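Local structure of glycosyl hydrolase family 2, TIM barrel domain protein (Parabacteroides merdae ATCC 43184, 6DXU) at residues L199-L213 with D296-H309. The protein is a gut bacterial beta-glucuronidase of glycoside hydrolase family 2, which probably hydrolyses beta-linked glucuronic acid from glucuronide conjugates. Sequence-based numbering, arbitrary orientation.
Sequences LPEVSFEQIHLESSL and DQTFTTEERFGFRH
Gln297 bonds with its side-chain amide to the backbone of Val202, where two edge strands of an immunoglobulin-like beta-sandwich face each other. Strand 206-213 belongs to one sheet and strand 297-305 to the other. Their axes run 8.4 Å apart at 29°, so side chains rather than backbone bonds join them.

The polar grip is at one end. Val202 N donates to Gln297 OE1 at 3.0 Å, and Gln297 NE2 donates to Val202 O at 2.8 Å and 170°. Both bonds lie in the carbonyl plane of their acceptor, so the pair fixes the rotation of the amide. A water also donates to Gln297 OE1 and to Glu201 OE2, whose carboxylate is held from its other oxygen by Asn105. With an alanine in place of Gln297, Val202 N and O would probably lose these mates and a gap would open beside Pro200.

The rest is largely apolar. Phe299 points toward segment 199-213, and its CG, anti to the backbone N (chi1 178°), brings the ring against Pro200. Pro200 CD packs on Phe299 CD1 at 3.4 Å, and Phe204 CD1 lies at the edge of the Phe299 ring. Ile207 CD1 and Thr301 CG2 meet tip to tip, while Thr301 OG1 bonds to Pro26 O. Leu209 CD1 fits between Glu303 CG and Phe305 CD1.

Near the far end a second water bonds Ser211 OG and donates to Gly306 O at 2.6 Å. Beyond it, Leu213 CD2 rests 3.8 Å from His309 N.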
ATOM      1  N   LEU D 199      10.735   7.955 -33.252  1.00 19.61           N
ATOM      2  CA  LEU D 199       9.776   8.977 -33.632  1.00 17.51           C
ATOM      3  C   LEU D 199      10.444  10.339 -33.602  1.00 21.28           C
ATOM      4  O   LEU D 199      11.359  10.565 -32.803  1.00 19.30           O
ATOM      5  CB  LEU D 199       8.569   8.997 -32.675  1.00 19.98           C
ATOM      6  CG  LEU D 199       7.739   7.714 -32.644  1.00 21.50           C
ATOM      7  CD1 LEU D 199       6.772   7.801 -31.468  1.00 21.28           C
ATOM      8  CD2 LEU D 199       6.993   7.533 -33.976  1.00 23.00           C
ATOM      9  N   PRO D 200       9.982  11.280 -34.441  1.00 18.24           N
ATOM     10  CA  PRO D 200      10.404  12.678 -34.282  1.00 20.90           C
ATOM     11  C   PRO D 200       9.686  13.310 -33.098  1.00 20.38           C
ATOM     12  O   PRO D 200       8.940  12.622 -32.395  1.00 20.00           O
ATOM     13  CB  PRO D 200       9.983  13.320 -35.609  1.00 25.20           C
ATOM     14  CG  PRO D 200       8.746  12.545 -35.993  1.00 24.80           C
ATOM     15  CD  PRO D 200       8.985  11.119 -35.515  1.00 23.20           C
ATOM     16  N   GLU D 201       9.879  14.614 -32.890  1.00 19.65           N
ATOM     17  CA  GLU D 201       9.247  15.301 -31.760  1.00 23.70           C
ATOM     18  C   GLU D 201       7.733  15.155 -31.783  1.00 24.71           C
ATOM     19  O   GLU D 201       7.110  14.912 -30.743  1.00 22.15           O
ATOM     20  CB  GLU D 201       9.626  16.781 -31.769  1.00 30.29           C
ATOM     21  CG  GLU D 201      11.025  17.055 -31.265  1.00 26.55           C
ATOM     22  CD  GLU D 201      11.415  18.522 -31.417  1.00 35.80           C
ATOM     23  OE1 GLU D 201      12.073  19.049 -30.501  1.00 30.74           O
ATOM     24  OE2 GLU D 201      11.031  19.153 -32.432  1.00 31.47           O
ATOM     25  N   VAL D 202       7.117  15.319 -32.948  1.00 20.68           N
ATOM     26  CA  VAL D 202       5.663  15.300 -33.063  1.00 22.87           C
ATOM     27  C   VAL D 202       5.277  14.124 -33.935  1.00 22.67           C
ATOM     28  O   VAL D 202       5.735  14.026 -35.078  1.00 22.62           O
ATOM     29  CB  VAL D 202       5.112  16.608 -33.653  1.00 22.03           C
ATOM     30  CG1 VAL D 202       3.589  16.551 -33.687  1.00 20.14           C
ATOM     31  CG2 VAL D 202       5.589  17.805 -32.844  1.00 22.32           C
ATOM     32  N   SER D 203       4.413  13.257 -33.416  1.00 23.29           N
ATOM     33  CA  SER D 203       3.949  12.108 -34.179  1.00 22.96           C
ATOM     34  C   SER D 203       2.477  11.876 -33.856  1.00 25.86           C
ATOM     35  O   SER D 203       1.838  12.665 -33.149  1.00 21.23           O
ATOM     36  CB  SER D 203       4.803  10.868 -33.885  1.00 24.75           C
ATOM     37  OG  SER D 203       4.797  10.559 -32.506  1.00 21.46           O
ATOM     38  N   PHE D 204       1.935  10.792 -34.397  1.00 25.06           N
ATOM     39  CA  PHE D 204       0.538  10.429 -34.207  1.00 26.67           C
ATOM     40  C   PHE D 204       0.461   9.283 -33.204  1.00 29.22           C
ATOM     41  O   PHE D 204       1.074   8.229 -33.407  1.00 31.18           O
ATOM     42  CB  PHE D 204      -0.101  10.027 -35.536  1.00 29.26           C
ATOM     43  CG  PHE D 204      -0.051  11.110 -36.592  1.00 28.54           C
ATOM     44  CD1 PHE D 204       0.817  11.011 -37.672  1.00 30.61           C
ATOM     45  CD2 PHE D 204      -0.872  12.217 -36.500  1.00 34.42           C
ATOM     46  CE1 PHE D 204       0.869  12.008 -38.641  1.00 30.23           C
ATOM     47  CE2 PHE D 204      -0.831  13.211 -37.457  1.00 33.64           C
ATOM     48  CZ  PHE D 204       0.043  13.105 -38.536  1.00 36.11           C
ATOM     49  N   GLU D 205      -0.286   9.501 -32.122  1.00 27.57           N
ATOM     50  CA  GLU D 205      -0.551   8.455 -31.144  1.00 30.04           C
ATOM     51  C   GLU D 205      -1.672   7.526 -31.592  1.00 30.61           C
ATOM     52  O   GLU D 205      -1.606   6.313 -31.362  1.00 33.92           O
ATOM     53  CB  GLU D 205      -0.904   9.091 -29.794  1.00 30.45           C
ATOM     54  CG  GLU D 205      -1.228   8.093 -28.701  1.00 36.11           C
ATOM     55  CD  GLU D 205      -1.351   8.740 -27.331  1.00 50.00           C
ATOM     56  OE1 GLU D 205      -1.543   9.972 -27.262  1.00 49.65           O
ATOM     57  OE2 GLU D 205      -1.279   8.005 -26.322  1.00 67.13           O
ATOM     58  N   GLN D 206      -2.709   8.079 -32.218  1.00 27.45           N
ATOM     59  CA  GLN D 206      -3.836   7.315 -32.735  1.00 29.76           C
ATOM     60  C   GLN D 206      -4.258   7.940 -34.057  1.00 27.88           C
ATOM     61  O   GLN D 206      -4.249   9.168 -34.191  1.00 26.43           O
ATOM     62  CB  GLN D 206      -5.062   7.373 -31.797  1.00 36.93           C
ATOM     63  CG  GLN D 206      -4.916   6.890 -30.351  1.00 44.00           C
ATOM     64  CD  GLN D 206      -4.892   5.390 -30.225  1.00 43.80           C
ATOM     65  OE1 GLN D 206      -5.218   4.673 -31.180  1.00 46.91           O
ATOM     66  NE2 GLN D 206      -4.542   4.895 -29.035  1.00 42.97           N
ATOM     67  N   ILE D 207      -4.624   7.106 -35.027  1.00 22.21           N
ATOM     68  CA  ILE D 207      -5.270   7.559 -36.263  1.00 22.86           C
ATOM     69  C   ILE D 207      -6.545   6.754 -36.423  1.00 23.48           C
ATOM     70  O   ILE D 207      -6.488   5.530 -36.589  1.00 25.15           O
ATOM     71  CB  ILE D 207      -4.372   7.381 -37.499  1.00 22.39           C
ATOM     72  CG1 ILE D 207      -3.089   8.199 -37.346  1.00 25.33           C
ATOM     73  CG2 ILE D 207      -5.137   7.810 -38.777  1.00 22.26           C
ATOM     74  CD1 ILE D 207      -2.029   7.859 -38.366  1.00 22.72           C
ATOM     75  N   HIS D 208      -7.689   7.424 -36.387  1.00 22.73           N
ATOM     76  CA  HIS D 208      -8.978   6.754 -36.543  1.00 23.18           C
ATOM     77  C   HIS D 208      -9.657   7.236 -37.814  1.00 25.70           C
ATOM     78  O   HIS D 208      -9.879   8.437 -37.986  1.00 26.04           O
ATOM     79  CB  HIS D 208      -9.867   6.981 -35.323  1.00 27.94           C
ATOM     80  CG  HIS D 208      -9.550   6.056 -34.192  1.00 31.83           C
ATOM     81  ND1 HIS D 208      -9.517   6.460 -32.875  1.00 36.13           N
ATOM     82  CD2 HIS D 208      -9.229   4.740 -34.191  1.00 28.88           C
ATOM     83  CE1 HIS D 208      -9.197   5.430 -32.110  1.00 37.37           C
ATOM     84  NE2 HIS D 208      -9.022   4.373 -32.884  1.00 33.43           N
ATOM     85  N   LEU D 209      -9.973   6.301 -38.700  1.00 23.83           N
ATOM     86  CA  LEU D 209     -10.623   6.588 -39.974  1.00 25.53           C
ATOM     87  C   LEU D 209     -12.063   6.106 -39.867  1.00 27.82           C
ATOM     88  O   LEU D 209     -12.318   4.903 -39.900  1.00 30.49           O
ATOM     89  CB  LEU D 209      -9.897   5.895 -41.121  1.00 25.34           C
ATOM     90  CG  LEU D 209      -8.394   6.163 -41.162  1.00 25.99           C
ATOM     91  CD1 LEU D 209      -7.746   5.403 -42.303  1.00 24.42           C
ATOM     92  CD2 LEU D 209      -8.124   7.654 -41.282  1.00 27.12           C
ATOM     93  N   GLU D 210     -13.001   7.035 -39.705  1.00 26.58           N
ATOM     94  CA  GLU D 210     -14.417   6.693 -39.631  1.00 28.27           C
ATOM     95  C   GLU D 210     -14.987   6.742 -41.035  1.00 29.62           C
ATOM     96  O   GLU D 210     -15.076   7.818 -41.621  1.00 30.38           O
ATOM     97  CB  GLU D 210     -15.203   7.646 -38.741  1.00 29.72           C
ATOM     98  CG  GLU D 210     -15.144   7.411 -37.273  1.00 43.05           C
ATOM     99  CD  GLU D 210     -16.041   8.402 -36.550  1.00 44.91           C
ATOM    100  OE1 GLU D 210     -15.623   9.561 -36.408  1.00 49.72           O
ATOM    101  OE2 GLU D 210     -17.174   8.036 -36.165  1.00 44.23           O
ATOM    102  N   SER D 211     -15.326   5.584 -41.590  1.00 31.38           N
ATOM    103  CA  SER D 211     -15.901   5.501 -42.925  1.00 31.34           C
ATOM    104  C   SER D 211     -17.338   5.012 -42.826  1.00 40.81           C
ATOM    105  O   SER D 211     -17.645   4.124 -42.025  1.00 42.63           O
ATOM    106  CB  SER D 211     -15.088   4.575 -43.823  1.00 32.62           C
ATOM    107  OG  SER D 211     -14.988   3.292 -43.246  1.00 39.72           O
ATOM    108  N   SER D 212     -18.212   5.611 -43.633  1.00 38.95           N
ATOM    109  CA  SER D 212     -19.612   5.224 -43.733  1.00 37.19           C
ATOM    110  C   SER D 212     -20.021   5.275 -45.195  1.00 39.75           C
ATOM    111  O   SER D 212     -19.416   5.984 -46.006  1.00 37.47           O
ATOM    112  CB  SER D 212     -20.530   6.112 -42.892  1.00 33.90           C
ATOM    113  OG  SER D 212     -20.338   7.479 -43.197  1.00 39.83           O
ATOM    114  N   LEU D 213     -21.034   4.487 -45.533  1.00 41.13           N
ATOM    115  CA  LEU D 213     -21.453   4.321 -46.916  1.00 43.83           C
ATOM    116  C   LEU D 213     -22.954   4.574 -46.998  1.00 51.58           C
ATOM    117  O   LEU D 213     -23.726   3.957 -46.259  1.00 56.65           O
ATOM    118  CB  LEU D 213     -21.062   2.921 -47.386  1.00 40.05           C
ATOM    119  CG  LEU D 213     -21.074   2.598 -48.856  1.00 43.79           C
ATOM    120  CD1 LEU D 213     -20.121   3.542 -49.586  1.00 35.75           C
ATOM    121  CD2 LEU D 213     -20.588   1.157 -48.970  1.00 39.26           C
ATOM    122  N   ASP D 296      11.752  21.328 -38.051  1.00 45.59           N
ATOM    123  CA  ASP D 296      12.751  20.324 -37.714  1.00 41.55           C
ATOM    124  C   ASP D 296      12.344  18.901 -38.081  1.00 42.40           C
ATOM    125  O   ASP D 296      13.042  17.954 -37.700  1.00 47.68           O
ATOM    126  CB  ASP D 296      13.071  20.411 -36.224  1.00 48.67           C
ATOM    127  CG  ASP D 296      13.706  21.728 -35.860  1.00 58.10           C
ATOM    128  OD1 ASP D 296      14.799  22.009 -36.397  1.00 57.31           O
ATOM    129  OD2 ASP D 296      13.108  22.486 -35.062  1.00 61.82           O
ATOM    130  N   GLN D 297      11.244  18.713 -38.802  1.00 34.72           N
ATOM    131  CA  GLN D 297      10.813  17.353 -39.085  1.00 31.23           C
ATOM    132  C   GLN D 297       9.821  17.343 -40.235  1.00 33.17           C
ATOM    133  O   GLN D 297       9.101  18.318 -40.469  1.00 29.82           O
ATOM    134  CB  GLN D 297      10.174  16.697 -37.859  1.00 29.84           C
ATOM    135  CG  GLN D 297       8.755  17.206 -37.606  1.00 27.67           C
ATOM    136  CD  GLN D 297       8.034  16.412 -36.549  1.00 29.02           C
ATOM    137  OE1 GLN D 297       8.415  16.436 -35.365  1.00 24.47           O
ATOM    138  NE2 GLN D 297       6.972  15.714 -36.957  1.00 23.42           N
ATOM    139  N   THR D 298       9.815  16.224 -40.953  1.00 32.07           N
ATOM    140  CA  THR D 298       8.742  15.866 -41.869  1.00 35.58           C
ATOM    141  C   THR D 298       8.477  14.390 -41.619  1.00 37.91           C
ATOM    142  O   THR D 298       9.331  13.550 -41.921  1.00 43.67           O
ATOM    143  CB  THR D 298       9.122  16.123 -43.329  1.00 36.98           C
ATOM    144  OG1 THR D 298       9.480  17.499 -43.493  1.00 35.64           O
ATOM    145  CG2 THR D 298       7.942  15.824 -44.241  1.00 35.36           C
ATOM    146  N   PHE D 299       7.311  14.072 -41.065  1.00 28.89           N
ATOM    147  CA  PHE D 299       7.005  12.721 -40.614  1.00 27.70           C
ATOM    148  C   PHE D 299       5.737  12.257 -41.309  1.00 29.30           C
ATOM    149  O   PHE D 299       4.682  12.882 -41.161  1.00 27.52           O
ATOM    150  CB  PHE D 299       6.823  12.678 -39.097  1.00 29.20           C
ATOM    151  CG  PHE D 299       6.461  11.321 -38.572  1.00 27.68           C
ATOM    152  CD1 PHE D 299       7.423  10.341 -38.431  1.00 28.10           C
ATOM    153  CD2 PHE D 299       5.147  11.021 -38.243  1.00 25.87           C
ATOM    154  CE1 PHE D 299       7.094   9.092 -37.950  1.00 30.15           C
ATOM    155  CE2 PHE D 299       4.810   9.774 -37.766  1.00 27.30           C
ATOM    156  CZ  PHE D 299       5.784   8.808 -37.620  1.00 27.92           C
ATOM    157  N   THR D 300       5.835  11.152 -42.038  1.00 28.46           N
ATOM    158  CA  THR D 300       4.725  10.623 -42.811  1.00 30.41           C
ATOM    159  C   THR D 300       4.402   9.211 -42.358  1.00 28.65           C
ATOM    160  O   THR D 300       5.303   8.391 -42.157  1.00 27.22           O
ATOM    161  CB  THR D 300       5.037  10.596 -44.307  1.00 26.88           C
ATOM    162  OG1 THR D 300       5.249  11.931 -44.772  1.00 30.74           O
ATOM    163  CG2 THR D 300       3.865   9.989 -45.067  1.00 28.49           C
ATOM    164  N   THR D 301       3.114   8.930 -42.210  1.00 24.93           N
ATOM    165  CA  THR D 301       2.671   7.569 -41.980  1.00 28.61           C
ATOM    166  C   THR D 301       1.387   7.360 -42.761  1.00 29.17           C
ATOM    167  O   THR D 301       0.748   8.316 -43.206  1.00 30.19           O
ATOM    168  CB  THR D 301       2.487   7.281 -40.475  1.00 35.16           C
ATOM    169  OG1 THR D 301       2.210   5.891 -40.281  1.00 38.99           O
ATOM    170  CG2 THR D 301       1.367   8.129 -39.866  1.00 30.35           C
ATOM    171  N   GLU D 302       0.998   6.103 -42.930  1.00 29.07           N
ATOM    172  CA  GLU D 302      -0.217   5.856 -43.683  1.00 27.84           C
ATOM    173  C   GLU D 302      -1.046   4.799 -42.978  1.00 29.00           C
ATOM    174  O   GLU D 302      -0.556   4.025 -42.156  1.00 26.74           O
ATOM    175  CB  GLU D 302       0.055   5.444 -45.134  1.00 35.21           C
ATOM    176  CG  GLU D 302       0.902   4.222 -45.309  1.00 38.04           C
ATOM    177  CD  GLU D 302       1.060   3.858 -46.783  1.00 49.27           C
ATOM    178  OE1 GLU D 302       1.643   4.664 -47.538  1.00 43.59           O
ATOM    179  OE2 GLU D 302       0.575   2.778 -47.188  1.00 46.93           O
ATOM    180  N   GLU D 303      -2.333   4.823 -43.284  1.00 25.76           N
ATOM    181  CA  GLU D 303      -3.310   3.924 -42.703  1.00 30.38           C
ATOM    182  C   GLU D 303      -4.327   3.608 -43.784  1.00 30.82           C
ATOM    183  O   GLU D 303      -4.751   4.499 -44.523  1.00 32.78           O
ATOM    184  CB  GLU D 303      -3.980   4.561 -41.477  1.00 31.69           C
ATOM    185  CG  GLU D 303      -4.961   3.651 -40.774  1.00 35.29           C
ATOM    186  CD  GLU D 303      -4.292   2.753 -39.743  1.00 38.33           C
ATOM    187  OE1 GLU D 303      -3.048   2.823 -39.597  1.00 41.16           O
ATOM    188  OE2 GLU D 303      -5.016   1.982 -39.077  1.00 34.07           O
ATOM    189  N   ARG D 304      -4.711   2.345 -43.875  1.00 25.90           N
ATOM    190  CA  ARG D 304      -5.622   1.877 -44.901  1.00 27.61           C
ATOM    191  C   ARG D 304      -7.021   1.707 -44.324  1.00 27.77           C
ATOM    192  O   ARG D 304      -7.213   1.544 -43.117  1.00 25.98           O
ATOM    193  CB  ARG D 304      -5.122   0.557 -45.489  1.00 30.52           C
ATOM    194  CG  ARG D 304      -3.780   0.676 -46.200  1.00 33.55           C
ATOM    195  CD  ARG D 304      -3.383  -0.634 -46.863  1.00 36.78           C
ATOM    196  NE  ARG D 304      -3.551  -1.778 -45.968  1.00 41.40           N
ATOM    197  CZ  ARG D 304      -3.258  -3.033 -46.301  1.00 45.83           C
ATOM    198  NH1 ARG D 304      -2.779  -3.305 -47.510  1.00 44.59           N
ATOM    199  NH2 ARG D 304      -3.446  -4.021 -45.433  1.00 37.89           N
ATOM    200  N   PHE D 305      -8.009   1.754 -45.210  1.00 22.80           N
ATOM    201  CA  PHE D 305      -9.393   1.552 -44.810  1.00 24.71           C
ATOM    202  C   PHE D 305     -10.177   1.116 -46.039  1.00 24.80           C
ATOM    203  O   PHE D 305      -9.682   1.180 -47.164  1.00 24.63           O
ATOM    204  CB  PHE D 305      -9.982   2.826 -44.184  1.00 26.04           C
ATOM    205  CG  PHE D 305     -10.302   3.910 -45.189  1.00 26.62           C
ATOM    206  CD1 PHE D 305      -9.299   4.751 -45.660  1.00 25.58           C
ATOM    207  CD2 PHE D 305     -11.597   4.090 -45.654  1.00 27.53           C
ATOM    208  CE1 PHE D 305      -9.581   5.759 -46.577  1.00 29.12           C
ATOM    209  CE2 PHE D 305     -11.884   5.094 -46.586  1.00 27.81           C
ATOM    210  CZ  PHE D 305     -10.875   5.926 -47.033  1.00 24.08           C
ATOM    211  N   GLY D 306     -11.406   0.679 -45.814  1.00 24.02           N
ATOM    212  CA  GLY D 306     -12.262   0.269 -46.913  1.00 25.65           C
ATOM    213  C   GLY D 306     -13.692   0.700 -46.676  1.00 28.86           C
ATOM    214  O   GLY D 306     -14.132   0.867 -45.538  1.00 27.28           O
ATOM    215  N   PHE D 307     -14.421   0.884 -47.785  1.00 24.98           N
ATOM    216  CA  PHE D 307     -15.846   1.196 -47.769  1.00 26.17           C
ATOM    217  C   PHE D 307     -16.630  -0.095 -47.979  1.00 22.44           C
ATOM    218  O   PHE D 307     -16.444  -0.772 -48.996  1.00 26.83           O
ATOM    219  CB  PHE D 307     -16.205   2.197 -48.881  1.00 22.36           C
ATOM    220  CG  PHE D 307     -15.740   3.616 -48.623  1.00 21.31           C
ATOM    221  CD1 PHE D 307     -16.368   4.408 -47.661  1.00 27.44           C
ATOM    222  CD2 PHE D 307     -14.691   4.155 -49.355  1.00 23.70           C
ATOM    223  CE1 PHE D 307     -15.958   5.714 -47.428  1.00 25.49           C
ATOM    224  CE2 PHE D 307     -14.275   5.460 -49.140  1.00 25.11           C
ATOM    225  CZ  PHE D 307     -14.906   6.239 -48.166  1.00 27.25           C
ATOM    226  N   ARG D 308     -17.535  -0.413 -47.056  1.00 21.84           N
ATOM    227  CA  ARG D 308     -18.438  -1.536 -47.278  1.00 20.78           C
ATOM    228  C   ARG D 308     -19.623  -1.420 -46.330  1.00 23.72           C
ATOM    229  O   ARG D 308     -19.510  -0.869 -45.231  1.00 27.50           O
ATOM    230  CB  ARG D 308     -17.729  -2.889 -47.107  1.00 23.49           C
ATOM    231  CG  ARG D 308     -17.668  -3.429 -45.671  1.00 22.17           C
ATOM    232  CD  ARG D 308     -16.682  -2.635 -44.812  1.00 23.55           C
ATOM    233  NE  ARG D 308     -16.585  -3.188 -43.465  1.00 24.15           N
ATOM    234  CZ  ARG D 308     -17.439  -2.918 -42.483  1.00 26.53           C
ATOM    235  NH1 ARG D 308     -18.458  -2.080 -42.688  1.00 26.30           N
ATOM    236  NH2 ARG D 308     -17.272  -3.478 -41.293  1.00 27.74           N
ATOM    237  N   HIS D 309     -20.767  -1.920 -46.789  1.00 26.94           N
ATOM    238  CA  HIS D 309     -22.011  -1.924 -46.029  1.00 25.05           C
ATOM    239  C   HIS D 309     -22.313  -3.345 -45.581  1.00 25.91           C
ATOM    240  O   HIS D 309     -22.267  -4.273 -46.394  1.00 24.64           O
ATOM    241  CB  HIS D 309     -23.171  -1.389 -46.883  1.00 26.07           C
ATOM    242  CG  HIS D 309     -24.458  -1.260 -46.134  1.00 28.22           C
ATOM    243  ND1 HIS D 309     -25.368  -2.290 -46.037  1.00 30.80           N
ATOM    244  CD2 HIS D 309     -24.992  -0.220 -45.449  1.00 36.44           C
ATOM    245  CE1 HIS D 309     -26.400  -1.898 -45.311  1.00 30.18           C
ATOM    246  NE2 HIS D 309     -26.196  -0.646 -44.940  1.00 33.53           N
TER
HETATM  247  O   HOH W   1      10.556  18.014 -34.951  1.00 41.51           O
HETATM  248  O   HOH W   2     -15.848   0.534 -43.565  1.00 37.01           O